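Local coordinates for mannosylglycerate hydrolase MGH1-like glycoside hydrolase domain-containing protein (Thermus thermophilus HB8, PDB 4WVA) that hydrolyses mannosylglycerate, a solute made by thermophiles under osmotic stress, to mannose and glycerate, and acts similarly on glucosylglycerate, at residues 16-21 / 50-54. Residues are numbered along the deposited sequence; the frame is centred on the assembly and turned at random.
Sequences SRGAFT and RAWQE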
loop_
_atom_site.group_PDB
_atom_site.type_symbol
_atom_site.label_atom_id
_atom_site.label_comp_id
_atom_site.label_asym_id
_atom_site.label_seq_id
_atom_site.Cartn_x
_atom_site.Cartn_y
_atom_site.Cartn_z
ATOM N N SER A 16 21.843 18.446 -30.555
ATOM C CA SER A 16 22.959 17.759 -29.895
ATOM C C SER A 16 24.184 18.636 -29.890
ATOM O O SER A 16 24.475 19.308 -30.884
ATOM C CB SER A 16 23.293 16.452 -30.602
ATOM O OG SER A 16 24.348 15.790 -29.932
ATOM N N ARG A 17 24.899 18.627 -28.765
ATOM C CA ARG A 17 26.229 19.240 -28.679
ATOM C C ARG A 17 27.283 18.159 -28.405
ATOM O O ARG A 17 28.324 18.429 -27.816
ATOM C CB ARG A 17 26.230 20.325 -27.602
ATOM C CG ARG A 17 25.188 21.431 -27.793
ATOM C CD ARG A 17 25.456 22.295 -29.021
ATOM N NE ARG A 17 24.374 23.256 -29.296
ATOM C CZ ARG A 17 23.394 23.096 -30.191
ATOM N NH1 ARG A 17 23.325 22.021 -30.977
ATOM N NH2 ARG A 17 22.486 24.055 -30.336
ATOM N N GLY A 18 27.019 16.948 -28.870
ATOM C CA GLY A 18 27.898 15.808 -28.643
ATOM C C GLY A 18 27.456 14.983 -27.455
ATOM O O GLY A 18 26.872 13.914 -27.608
ATOM N N ALA A 19 27.782 15.472 -26.269
ATOM C CA ALA A 19 27.555 14.744 -25.034
ATOM C C ALA A 19 26.243 15.110 -24.353
ATOM O O ALA A 19 25.828 14.429 -23.420
ATOM C CB ALA A 19 28.703 15.017 -24.078
ATOM N N PHE A 20 25.603 16.189 -24.791
ATOM C CA PHE A 20 24.327 16.613 -24.219
ATOM C C PHE A 20 23.513 17.280 -25.312
ATOM O O PHE A 20 24.029 17.574 -26.390
ATOM C CB PHE A 20 24.515 17.554 -23.027
ATOM C CG PHE A 20 25.034 18.919 -23.405
ATOM C CD1 PHE A 20 24.169 19.973 -23.641
ATOM C CD2 PHE A 20 26.402 19.135 -23.512
ATOM C CE1 PHE A 20 24.658 21.217 -24.034
ATOM C CE2 PHE A 20 26.893 20.374 -23.892
ATOM C CZ PHE A 20 26.020 21.415 -24.130
ATOM N N THR A 21 22.227 17.463 -25.033
ATOM C CA THR A 21 21.285 18.016 -25.977
ATOM C C THR A 21 20.681 19.268 -25.367
ATOM O O THR A 21 20.212 19.256 -24.223
ATOM C CB THR A 21 20.182 16.983 -26.272
ATOM O OG1 THR A 21 20.781 15.704 -26.526
ATOM C CG2 THR A 21 19.340 17.414 -27.433
ATOM N N ARG A 50 24.615 6.898 -27.043
ATOM C CA ARG A 50 24.274 8.309 -27.004
ATOM C C ARG A 50 23.278 8.624 -25.889
ATOM O O ARG A 50 23.383 9.670 -25.255
ATOM C CB ARG A 50 23.729 8.753 -28.365
ATOM C CG ARG A 50 23.372 10.224 -28.450
ATOM C CD ARG A 50 24.567 11.119 -28.240
ATOM N NE ARG A 50 24.203 12.532 -28.321
ATOM C CZ ARG A 50 23.640 13.234 -27.335
ATOM N NH1 ARG A 50 23.351 12.655 -26.160
ATOM N NH2 ARG A 50 23.382 14.526 -27.513
ATOM N N ALA A 51 22.337 7.707 -25.638
ATOM C CA ALA A 51 21.372 7.852 -24.546
ATOM C C ALA A 51 22.089 7.863 -23.198
ATOM O O ALA A 51 21.835 8.706 -22.362
ATOM C CB ALA A 51 20.333 6.753 -24.611
ATOM N N TRP A 52 23.015 6.934 -23.000
ATOM C CA TRP A 52 23.791 6.917 -21.765
ATOM C C TRP A 52 24.621 8.190 -21.628
ATOM O O TRP A 52 24.722 8.779 -20.556
ATOM C CB TRP A 52 24.738 5.736 -21.732
ATOM C CG TRP A 52 24.133 4.417 -21.445
ATOM C CD1 TRP A 52 24.023 3.372 -22.289
ATOM C CD2 TRP A 52 23.581 3.985 -20.194
ATOM N NE1 TRP A 52 23.432 2.307 -21.661
ATOM C CE2 TRP A 52 23.160 2.658 -20.363
ATOM C CE3 TRP A 52 23.419 4.591 -18.944
ATOM C CZ2 TRP A 52 22.572 1.926 -19.329
ATOM C CZ3 TRP A 52 22.825 3.859 -17.920
ATOM C CH2 TRP A 52 22.431 2.552 -18.109
ATOM N N GLN A 53 25.228 8.614 -22.733
ATOM C CA GLN A 53 26.145 9.746 -22.678
ATOM C C GLN A 53 25.463 11.007 -22.164
ATOM O O GLN A 53 26.063 11.782 -21.414
ATOM C CB GLN A 53 26.795 9.984 -24.045
ATOM C CG GLN A 53 27.866 8.961 -24.403
ATOM C CD GLN A 53 29.053 8.989 -23.448
ATOM O OE1 GLN A 53 29.415 10.054 -22.905
ATOM N NE2 GLN A 53 29.660 7.822 -23.220
ATOM N N GLU A 54 24.208 11.209 -22.572
ATOM C CA GLU A 54 23.406 12.325 -22.086
ATOM C C GLU A 54 23.460 12.411 -20.565
ATOM O O GLU A 54 23.614 13.500 -20.010
ATOM C CB GLU A 54 21.943 12.220 -22.553
ATOM C CG GLU A 54 21.129 13.484 -22.288
ATOM C CD GLU A 54 21.341 14.586 -23.308
ATOM O OE1 GLU A 54 21.737 14.269 -24.453
ATOM O OE2 GLU A 54 21.064 15.769 -22.979
HETATM O O HOH W 1 24.346 13.265 -31.252
#
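Thr21 meets the carboxylate of Glu54 with two groups. Its backbone N donates to the syn lone pair of Glu54 OE2 (2.9 Å). Its hydroxyl OG1 donates to Glu54 OE1 (2.7 Å), from the syn side but out of the carboxylate plane. Arg50 reaches the same loop with its guanidinium. Arg50 NH2 gives a nearly straight bond to Ser16 OG (2.9 Å, 170°), which lies in the guanidinium plane, and a weak, bent one to Thr21 OG1 (3.0 Å). Gly18 O sits over one guanidinium face, offset toward the rim. A water joins Ser16 OG to Arg50 NE.

One helical turn apart, Arg50 NH1 and Glu54 OE1 form a salt bridge (2.9 Å), so OE1 takes two donors. With chi1 at -179° the Ser16 hydroxyl stands beside the carbonyl carbon, where it also accepts from Gly18 N in an ST turn. With an alanine at Arg50, Glu54 OE1 would probably be left without its charge partner and Ser16 OG without its near-straight donor.

Trp43 of helix 33-43 makes a cation-pi contact with Arg50, and its NE1 hydrogen-bonds Thr21 OG1. Ser36 OG, also on helix 33-43, hydrogen-bonds Glu54 OE2. The Glu54 side chain is about 7 Å from that of Asp35, which probably binds substrate. The contact thus ties the loop between helix 4-15 and strand 31-32 to helix 48-62, with helix 33-43 alongside, in this (alpha/alpha)6-barrel enzyme.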